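DNA binding protein (Mycobacterium tuberculosis, PDB 4NB5) represses mycobacterial membrane transport genes of the MmpS-MmpL type, and its own gene, as a homodimer that binds directly to their promoter regions. Local coordinates at residues T33-R38 against L60-G65; E81-A86 against Y92-P97. All coordinates share one frame; numbering follows the deposited sequence.

Contact 1. Residues T33-R38 against L60-G65; sequences TRLAGR and LAASSG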
# COMPACT_ATOMS: atom_id res chain seq x y z
N THR B 33 -4.64 18.94 2.39
CA THR B 33 -4.03 20.04 3.13
C THR B 33 -2.89 20.70 2.34
O THR B 33 -2.13 20.04 1.64
CB THR B 33 -3.44 19.58 4.48
OG1 THR B 33 -2.34 18.70 4.25
CG2 THR B 33 -4.50 18.88 5.32
N ARG B 34 -2.80 22.01 2.48
CA ARG B 34 -1.74 22.78 1.86
C ARG B 34 -0.38 22.29 2.35
O ARG B 34 0.56 22.15 1.57
CB ARG B 34 -1.92 24.27 2.18
CG ARG B 34 -0.94 25.20 1.49
CD ARG B 34 -1.27 26.67 1.73
NE ARG B 34 -2.50 27.05 1.02
CZ ARG B 34 -2.56 27.33 -0.28
NH1 ARG B 34 -1.47 27.27 -1.04
NH2 ARG B 34 -3.72 27.67 -0.83
N LEU B 35 -0.27 22.00 3.64
CA LEU B 35 1.01 21.60 4.21
C LEU B 35 1.50 20.27 3.64
O LEU B 35 2.70 20.09 3.41
CB LEU B 35 0.95 21.55 5.74
CG LEU B 35 2.25 21.16 6.45
CD1 LEU B 35 3.44 22.00 5.98
CD2 LEU B 35 2.04 21.32 7.95
N ALA B 36 0.58 19.33 3.38
CA ALA B 36 0.97 18.08 2.75
C ALA B 36 1.59 18.31 1.38
O ALA B 36 2.60 17.70 1.03
CB ALA B 36 -0.24 17.15 2.63
N GLY B 37 0.98 19.19 0.59
CA GLY B 37 1.51 19.54 -0.72
C GLY B 37 2.88 20.19 -0.64
O GLY B 37 3.78 19.86 -1.41
N ARG B 38 3.03 21.13 0.29
CA ARG B 38 4.31 21.82 0.48
C ARG B 38 5.39 20.85 0.94
O ARG B 38 6.53 20.91 0.47
CB ARG B 38 4.16 22.98 1.47
CG ARG B 38 3.28 24.11 0.96
CD ARG B 38 3.03 25.16 2.04
NE ARG B 38 4.27 25.86 2.39
CZ ARG B 38 4.69 26.09 3.64
NH1 ARG B 38 4.00 25.68 4.69
NH2 ARG B 38 5.84 26.74 3.82
N LEU B 60 9.49 24.88 6.43
CA LEU B 60 8.11 25.13 6.01
C LEU B 60 7.35 26.04 6.97
O LEU B 60 6.15 26.27 6.80
CB LEU B 60 7.38 23.79 5.85
CG LEU B 60 8.00 22.86 4.81
CD1 LEU B 60 7.31 21.50 4.79
CD2 LEU B 60 7.96 23.52 3.44
N ALA B 61 8.03 26.56 7.99
CA ALA B 61 7.39 27.42 8.98
C ALA B 61 6.16 26.71 9.54
O ALA B 61 5.09 27.31 9.66
CB ALA B 61 7.00 28.75 8.35
N ALA B 62 6.33 25.44 9.89
CA ALA B 62 5.22 24.62 10.35
C ALA B 62 5.44 24.11 11.78
O ALA B 62 6.56 24.14 12.30
CB ALA B 62 5.01 23.45 9.40
N SER B 63 4.36 23.64 12.40
CA SER B 63 4.44 23.04 13.72
C SER B 63 4.89 21.59 13.61
O SER B 63 4.75 20.97 12.55
CB SER B 63 3.09 23.10 14.42
OG SER B 63 2.14 22.28 13.77
N SER B 64 5.42 21.04 14.70
CA SER B 64 5.86 19.65 14.70
C SER B 64 4.66 18.73 14.50
O SER B 64 4.78 17.67 13.89
CB SER B 64 6.58 19.31 16.01
OG SER B 64 5.73 19.53 17.12
N GLY B 65 3.51 19.15 15.01
CA GLY B 65 2.28 18.41 14.83
C GLY B 65 1.88 18.37 13.36
O GLY B 65 1.49 17.33 12.85
O HOH W 1 3.30 27.20 7.59
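R38 reaches from the first turns of helix 34-45 to the backbone carbonyl of L60, and both terminal nitrogens of its guanidinium close on that single oxygen. NH2 of R38 lies 3.0 Å from O of L60 and NH1 of R38 lies 3.1 Å from it, so the grip is end-on and the oxygen sits in the plane of the guanidinium. The two donors are not equivalent at the acceptor: NH1 uses a lone pair in the carbonyl plane, whereas NH2 comes from above that plane. Both bonds are clearly bent, as expected when two N-H groups share one acceptor. A bend at chi3 (66°) turns the end of R38 toward the carbonyl. One guanidinium face, near its rim, is covered by CD2 of L60, 3.9 Å from NH2 of R38.

Beside this polar grip, L35 supplies the apolar half. With CG anti to the backbone N (chi1 -179°), its branch reaches across: CD2 of L35 meets CB of A62 at 3.9 Å, and CD1 of L35 touches CD1 of L60 at 4.1 Å. A water donates to O of A61 at 2.7 Å and accepts a weak bond from NH1 of R38.

Further out, A61 has positive phi and forms a Schellman motif that ends helix 53-59, and S63 then N-caps helix 64-77. T33 caps helix 34-45 through its OG1, which accepts from N of A36 and also bonds N70 on helix 64-77.

L60 and A62 belong to the link between helices 53-59 and 64-77, consistent with the turn of the assigned helix-turn-helix. A cationic side chain held on a carbonyl at the end of a helix probably gains from the helix dipole, and the bond ties the turn to helix 34-45.

Contact 2. Residues E81-A86 against Y92-P97; sequences ERLAVA and YFRLRP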
# COMPACT_ATOMS: atom_id res chain seq x y z
N GLU B 81 8.95 8.03 2.90
CA GLU B 81 9.27 7.00 3.88
C GLU B 81 9.88 7.60 5.12
O GLU B 81 10.52 8.66 5.07
CB GLU B 81 10.23 5.98 3.28
CG GLU B 81 11.55 6.56 2.84
CD GLU B 81 12.32 5.64 1.91
OE1 GLU B 81 11.75 4.61 1.49
OE2 GLU B 81 13.49 5.95 1.60
N ARG B 82 9.67 6.91 6.23
CA ARG B 82 10.30 7.23 7.49
C ARG B 82 11.64 6.51 7.54
O ARG B 82 11.76 5.37 7.09
CB ARG B 82 9.39 6.74 8.62
CG ARG B 82 9.78 7.20 10.02
CD ARG B 82 8.79 6.65 11.05
NE ARG B 82 7.41 7.03 10.73
CZ ARG B 82 6.84 8.16 11.12
NH1 ARG B 82 7.51 9.05 11.84
NH2 ARG B 82 5.58 8.41 10.79
N LEU B 83 12.66 7.19 8.06
CA LEU B 83 13.95 6.57 8.29
C LEU B 83 14.41 6.87 9.71
O LEU B 83 13.98 7.85 10.32
CB LEU B 83 14.98 7.08 7.28
CG LEU B 83 14.80 6.62 5.84
CD1 LEU B 83 15.93 7.16 4.98
CD2 LEU B 83 14.77 5.10 5.75
N ALA B 84 15.27 6.01 10.23
CA ALA B 84 15.80 6.17 11.58
C ALA B 84 17.19 5.56 11.65
O ALA B 84 17.51 4.64 10.90
CB ALA B 84 14.87 5.52 12.60
N VAL B 85 18.01 6.10 12.55
CA VAL B 85 19.38 5.62 12.75
C VAL B 85 19.57 5.28 14.23
O VAL B 85 19.20 6.06 15.10
CB VAL B 85 20.42 6.69 12.34
CG1 VAL B 85 21.82 6.11 12.35
CG2 VAL B 85 20.09 7.26 10.97
N ALA B 86 20.13 4.11 14.50
CA ALA B 86 20.29 3.63 15.87
C ALA B 86 20.90 4.70 16.78
O ALA B 86 20.35 5.03 17.83
CB ALA B 86 21.13 2.36 15.90
N TYR B 92 13.62 10.97 10.68
CA TYR B 92 13.91 11.48 9.34
C TYR B 92 12.86 11.02 8.34
O TYR B 92 12.27 9.95 8.49
CB TYR B 92 15.28 10.99 8.86
CG TYR B 92 16.43 11.53 9.66
CD1 TYR B 92 17.00 12.75 9.36
CD2 TYR B 92 16.96 10.80 10.72
CE1 TYR B 92 18.07 13.24 10.09
CE2 TYR B 92 18.02 11.28 11.46
CZ TYR B 92 18.57 12.50 11.14
OH TYR B 92 19.63 12.98 11.88
N PHE B 93 12.64 11.83 7.31
CA PHE B 93 11.79 11.43 6.20
C PHE B 93 12.54 11.66 4.90
O PHE B 93 13.45 12.49 4.82
CB PHE B 93 10.49 12.23 6.17
CG PHE B 93 9.63 12.03 7.37
CD1 PHE B 93 8.84 10.90 7.50
CD2 PHE B 93 9.63 12.96 8.39
CE1 PHE B 93 8.05 10.71 8.62
CE2 PHE B 93 8.84 12.78 9.51
CZ PHE B 93 8.05 11.66 9.63
N ARG B 94 12.11 10.92 3.89
CA ARG B 94 12.73 11.00 2.60
C ARG B 94 11.71 10.62 1.52
O ARG B 94 10.87 9.80 1.74
CB ARG B 94 13.77 9.94 2.58
CG ARG B 94 14.88 10.11 1.70
CD ARG B 94 15.46 8.72 1.52
NE ARG B 94 15.33 8.76 0.16
CZ ARG B 94 16.27 9.14 -0.63
NH1 ARG B 94 17.46 9.37 -0.24
NH2 ARG B 94 15.93 9.26 -1.83
N LEU B 95 11.80 11.24 0.38
CA LEU B 95 10.98 10.80 -0.74
C LEU B 95 11.39 9.38 -1.09
O LEU B 95 12.57 9.03 -1.10
CB LEU B 95 11.20 11.71 -1.94
CG LEU B 95 10.19 11.57 -3.06
CD1 LEU B 95 8.89 12.29 -2.70
CD2 LEU B 95 10.77 12.12 -4.35
N ARG B 96 10.40 8.55 -1.39
CA ARG B 96 10.70 7.17 -1.75
C ARG B 96 11.35 7.08 -3.12
O ARG B 96 11.12 7.92 -3.98
CB ARG B 96 9.43 6.33 -1.71
CG ARG B 96 9.32 5.46 -0.48
CD ARG B 96 8.84 4.07 -0.83
NE ARG B 96 7.39 3.96 -0.76
CZ ARG B 96 6.67 3.00 -1.32
NH1 ARG B 96 7.26 2.04 -2.04
NH2 ARG B 96 5.36 3.00 -1.19
N PRO B 97 12.19 6.06 -3.33
CA PRO B 97 12.66 5.84 -4.70
C PRO B 97 11.46 5.63 -5.62
O PRO B 97 10.50 5.00 -5.19
CB PRO B 97 13.47 4.54 -4.59
CG PRO B 97 13.74 4.34 -3.15
CD PRO B 97 12.62 5.00 -2.41
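Strands 80-83 and 92-95 form the beta hairpin, or wing, of the winged helix-turn-helix domain of MarR-type regulators. E81-R94 and L83-Y92 are its hydrogen-bonded antiparallel pairs, with R82-F93 the non-hydrogen-bonded pair between them. N of L83 gives the straightest bond, 2.8 Å to O of Y92 at 172°, although it meets that carbonyl from above its plane.

R82 and F93 run side by side on one face, their planes 69° apart. CE1 of F93 lies over one face of the R82 guanidinium, near its rim, with NH1 of R82 3.5 Å from CZ of F93. The ring of F93 also packs on A71 and I75 of helix 64-77.

On the other face E81 lies alongside R94. With chi1 at 60°, CG of E81 sits between the backbone N and carbonyl carbon, and the extended chain carries OE2 to 3.4 Å from CD of R94. The ion pair from OE2 of E81 to NE of R94 is long, 3.7 Å; NE instead donates to O of L95 at 3.0 Å.

Stronger partners lie elsewhere: E81 bonds Q22 of the second subunit, and R94 has E49 of its own chain at NH2 and E18 of the second subunit at NH1. With R94's charge shared among E81, E49 and E18, this polar cluster probably ties the wing to the second subunit, while the backbone bonds join the strands.

Overall arrangement
Along the chain the two contacts come in series: contact 1 closes at the start of helix 64-77, and strand 80-83 of contact 2 follows directly after that helix. Their centres lie 18 Å apart and their nearest atoms about 8 Å, so they do not touch. Helix 64-77, the second helix of the helix-turn-helix, connects them, with the turn of contact 1 at its start and the wing at its end. Helix 34-45 also spans the two, carrying R38 and, further on, L40 and L44, which touch L95. Contact 1 joins helix 34-45 to the helix-turn-helix within the chain, and contact 2 builds the wing and also borders other subunits.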